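Local coordinates for uncharacterized protein (Kribbella flavida, PDB 4GB5) that is of unknown function but carries a SnoaL-like domain of the NTF2 clan, a fold whose cone-shaped pocket often binds or converts small molecules, at residues L41-E46 and P52-P57; A67-G70 and A74-H77. All blocks are in the same frame, centred on the assembly; numbering follows the deposited sequence. Where two conformers were deposited one is given.

Contact 1 of 2, residues L41-E46 and P52-P57; sequences LTIDFE and PPMTVP
Strands 41-44 and 54-56 pair antiparallel through four backbone hydrogen bonds, two joining L41 with V56 and two joining I43 with M54. The tightest of these runs from I43 N to M54 O, at 2.8 Å. Between the two hydrogen-bonded pairs sits the non-hydrogen-bonded pair T42 and T55, where the CA atoms close to 4.1 Å and the two hydroxyls share a hydrogen bond, T42 OG1 lying 2.8 Å from T55 OG1. Matching first torsions (chi1 -64° and -61°) swing each OG1 beside its own backbone N while the methyls turn anti to it, and this brings the oxygens together above the strands. On the other face the apolar side chains of I43 and the selenomethionine M54 run side by side in the same direction, ending with I43 CD1 3.5 Å from M54 CE.

At the end of strand 41-44, D44 OD1 accepts the backbone N of E46 at 2.9 Å, an Asx turn that leads the chain into helix 46-49. The other carboxylate oxygen, D44 OD2, rests 3.5 Å from P53 CG. Cutting D44 back to an alanine is likely to leave the E46 amide without this acceptor and to take the carboxylate away from P53 CG. A water accepts from F45 N and donates a weak hydrogen bond to P52 O. E46, its chain extended, lays its carboxylate against P52 CA and P53 CD.

Helix 46-49 lies within this connection. Along its other edge strand 41-44 pairs in parallel with strand 131-145, and 54-56 is one of the two outermost strands of the sheet within the chain, while Y61 of helix 58-69 packs against L41, I43 and V56.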
# COMPACT_ATOMS: atom_id res chain seq x y z
N LEU A 41 -25.30 7.76 -2.46
CA LEU A 41 -23.88 7.78 -2.77
C LEU A 41 -23.73 8.07 -4.27
O LEU A 41 -24.45 7.49 -5.10
CB LEU A 41 -23.29 6.39 -2.48
CG LEU A 41 -21.84 6.08 -2.83
CD1 LEU A 41 -20.95 7.05 -2.08
CD2 LEU A 41 -21.42 4.70 -2.50
N THR A 42 -22.79 8.94 -4.64
CA THR A 42 -22.46 9.11 -6.03
C THR A 42 -21.29 8.20 -6.42
O THR A 42 -20.31 8.13 -5.70
CB THR A 42 -22.10 10.56 -6.32
OG1 THR A 42 -23.27 11.36 -6.07
CG2 THR A 42 -21.70 10.74 -7.75
N ILE A 43 -21.44 7.47 -7.53
CA ILE A 43 -20.43 6.56 -7.99
C ILE A 43 -20.07 6.79 -9.45
O ILE A 43 -20.92 7.09 -10.25
CB ILE A 43 -20.86 5.10 -7.81
CG1 ILE A 43 -22.19 4.87 -8.47
CG2 ILE A 43 -20.97 4.75 -6.34
CD1 ILE A 43 -22.60 3.40 -8.53
N ASP A 44 -18.79 6.67 -9.76
CA ASP A 44 -18.31 6.79 -11.11
C ASP A 44 -17.20 5.80 -11.33
O ASP A 44 -16.03 6.00 -10.90
CB ASP A 44 -17.83 8.22 -11.36
CG ASP A 44 -17.23 8.41 -12.75
OD1 ASP A 44 -17.03 7.41 -13.49
OD2 ASP A 44 -16.92 9.59 -13.09
N PHE A 45 -17.54 4.70 -12.00
CA PHE A 45 -16.57 3.68 -12.37
C PHE A 45 -16.45 3.64 -13.88
O PHE A 45 -16.03 2.66 -14.48
CB PHE A 45 -17.03 2.31 -11.82
CG PHE A 45 -17.17 2.29 -10.32
CD1 PHE A 45 -16.06 2.41 -9.50
CD2 PHE A 45 -18.42 2.16 -9.71
CE1 PHE A 45 -16.18 2.42 -8.10
CE2 PHE A 45 -18.54 2.18 -8.32
CZ PHE A 45 -17.43 2.30 -7.52
N GLU A 46 -16.83 4.72 -14.52
CA GLU A 46 -16.92 4.76 -15.99
C GLU A 46 -15.63 4.36 -16.70
O GLU A 46 -15.66 3.68 -17.73
CB GLU A 46 -17.37 6.14 -16.46
CG GLU A 46 -17.69 6.17 -17.94
CD GLU A 46 -18.33 7.48 -18.39
OE1 GLU A 46 -18.21 8.50 -17.67
OE2 GLU A 46 -18.96 7.48 -19.47
N PRO A 52 -21.94 5.53 -16.94
CA PRO A 52 -21.70 6.91 -16.51
C PRO A 52 -21.96 7.11 -15.01
O PRO A 52 -22.60 6.27 -14.37
CB PRO A 52 -22.71 7.71 -17.33
CG PRO A 52 -23.82 6.74 -17.58
CD PRO A 52 -23.15 5.41 -17.78
N PRO A 53 -21.51 8.24 -14.47
CA PRO A 53 -21.76 8.52 -13.06
C PRO A 53 -23.23 8.45 -12.72
O PRO A 53 -24.11 8.79 -13.55
CB PRO A 53 -21.24 9.95 -12.88
CG PRO A 53 -20.29 10.16 -13.97
CD PRO A 53 -20.73 9.31 -15.12
N MSE A 54 -23.52 7.97 -11.52
CA MSE A 54 -24.86 8.00 -11.02
C MSE A 54 -24.90 8.23 -9.54
O MSE A 54 -23.91 8.01 -8.84
CB MSE A 54 -25.60 6.72 -11.38
CG MSE A 54 -24.92 5.45 -11.05
SE MSE A 54 -25.85 3.97 -11.93
CE MSE A 54 -24.98 2.53 -10.96
N THR A 55 -26.05 8.69 -9.04
CA THR A 55 -26.23 8.85 -7.60
C THR A 55 -27.31 7.86 -7.25
O THR A 55 -28.40 7.92 -7.82
CB THR A 55 -26.64 10.28 -7.21
OG1 THR A 55 -25.60 11.19 -7.61
CG2 THR A 55 -26.83 10.38 -5.75
N VAL A 56 -26.99 6.93 -6.34
CA VAL A 56 -27.83 5.77 -6.09
C VAL A 56 -28.09 5.58 -4.60
O VAL A 56 -27.27 5.94 -3.77
CB VAL A 56 -27.24 4.47 -6.66
CG1 VAL A 56 -27.04 4.60 -8.18
CG2 VAL A 56 -25.94 4.09 -5.95
N PRO A 57 -29.26 5.01 -4.25
CA PRO A 57 -29.43 4.63 -2.86
C PRO A 57 -28.34 3.69 -2.40
O PRO A 57 -27.89 2.81 -3.14
CB PRO A 57 -30.75 3.87 -2.88
CG PRO A 57 -31.50 4.47 -4.02
CD PRO A 57 -30.42 4.64 -5.06
O HOH W 1 -20.22 4.33 -13.08

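Contact 2 of 2, residues A67-G70 and A74-H77; sequences ASFG and ATHH
F69, near the end of helix 58-69, reaches across to T75 and H77 on strand 74-87, and van der Waals packing through this one ring joins the two segments. The CA atoms of F69 and T75 are 8.1 Å apart, and the phenyl ring spans the interval. Its first torsion (chi1 -77°) sets CG anti to the carbonyl carbon, and the far end of the ring thereby comes close to the strand.

T75 meets the ring with its methyl alone: CG2 lies at the ring's edge, near its plane, 3.7 Å from F69 CD1 and 3.8 Å from F69 CE1. The side chains cross at about a right angle. H77 comes from the opposite direction, its CE1 4.0 Å from F69 CE1 and 4.1 Å from F69 CZ. The phenylalanine carbon lies in the plane of the imidazole, at its edge, whereas H77 CE1 stands oblique to the phenyl ring, so the two rings are not stacked.

No hydrogen bond crosses the contact; the T75 hydroxyl and the H77 amide instead meet D25 of helix 6-25, T75 OG1 bonded to D25 OD1 and H77 N to D25 OD2, so one carboxylate holds two alternate residues of the strand. With OG1 so engaged, CG2 is the branch that meets the ring edge. A21 and A24 of the same helix pack on H77, and A24 also on F69, while H101 of strand 90-102 touches F69 and T75.

Helices packed on the concave face of a strongly curved sheet are characteristic of the NTF2-like α+β fold. The packing of F69 among H77, T75 and helix 6-25 is consistent with it.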
# COMPACT_ATOMS: atom_id res chain seq x y z
N ALA A 67 -23.63 -8.68 -5.60
CA ALA A 67 -23.75 -9.46 -6.83
C ALA A 67 -22.46 -9.54 -7.62
O ALA A 67 -22.05 -10.60 -8.06
CB ALA A 67 -24.88 -8.88 -7.68
N SER A 68 -21.79 -8.42 -7.82
CA SER A 68 -20.60 -8.42 -8.67
C SER A 68 -19.38 -9.07 -7.99
O SER A 68 -18.66 -9.88 -8.60
CB SER A 68 -20.28 -7.00 -9.16
OG SER A 68 -20.00 -6.10 -8.11
N PHE A 69 -19.15 -8.77 -6.72
CA PHE A 69 -18.03 -9.37 -6.02
C PHE A 69 -18.29 -10.86 -5.73
O PHE A 69 -17.37 -11.61 -5.46
CB PHE A 69 -17.66 -8.57 -4.75
CG PHE A 69 -16.88 -7.32 -5.02
CD1 PHE A 69 -15.53 -7.38 -5.34
CD2 PHE A 69 -17.45 -6.08 -4.92
CE1 PHE A 69 -14.80 -6.21 -5.60
CE2 PHE A 69 -16.72 -4.93 -5.18
CZ PHE A 69 -15.38 -5.01 -5.49
N GLY A 70 -19.53 -11.31 -5.88
CA GLY A 70 -19.84 -12.73 -5.80
C GLY A 70 -19.20 -13.59 -6.89
O GLY A 70 -19.13 -14.81 -6.79
N ALA A 74 -11.80 -14.11 -4.16
CA ALA A 74 -11.24 -13.16 -3.25
C ALA A 74 -10.90 -11.91 -4.01
O ALA A 74 -10.75 -11.94 -5.24
CB ALA A 74 -9.99 -13.70 -2.59
N THR A 75 -10.78 -10.82 -3.28
CA THR A 75 -10.24 -9.59 -3.82
C THR A 75 -9.28 -8.98 -2.81
O THR A 75 -9.32 -9.31 -1.62
CB THR A 75 -11.32 -8.58 -4.17
OG1 THR A 75 -12.10 -8.27 -3.02
CG2 THR A 75 -12.26 -9.08 -5.25
N HIS A 76 -8.42 -8.07 -3.28
CA HIS A 76 -7.58 -7.29 -2.40
C HIS A 76 -7.40 -5.90 -2.99
O HIS A 76 -6.92 -5.74 -4.11
CB HIS A 76 -6.19 -7.92 -2.20
CG HIS A 76 -5.40 -7.30 -1.09
ND1 HIS A 76 -5.61 -7.65 0.22
CD2 HIS A 76 -4.44 -6.36 -1.09
CE1 HIS A 76 -4.79 -6.95 0.98
NE2 HIS A 76 -4.08 -6.16 0.22
N HIS A 77 -7.81 -4.91 -2.21
CA HIS A 77 -7.64 -3.52 -2.55
C HIS A 77 -6.55 -2.93 -1.70
O HIS A 77 -6.74 -2.83 -0.49
CB HIS A 77 -8.93 -2.71 -2.34
CG HIS A 77 -10.03 -3.07 -3.28
ND1 HIS A 77 -10.64 -4.29 -3.24
CD2 HIS A 77 -10.65 -2.35 -4.24
CE1 HIS A 77 -11.58 -4.34 -4.18
NE2 HIS A 77 -11.61 -3.16 -4.79

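How the contacts relate
Contact 1 lies at the surface and contact 2 is buried, with centres about 18 Å apart and nearest atoms about 8 Å apart. Both reach the same mixed sheet, at its two outermost strands within the chain: 54-56 in contact 1 and 74-87 in contact 2. Helix 58-69 follows strand 54-56 directly and ends at contact 2, so it links them in series. Their chemistry differs accordingly. The edge strand is joined by backbone pairing, a hydroxyl pair and proline packing, burying 471 Å²; helix against sheet gives ring and methyl packing without hydrogen bonds, over 108 Å². A second subunit packs near contact 2, on A74 and H76, whereas none touches contact 1.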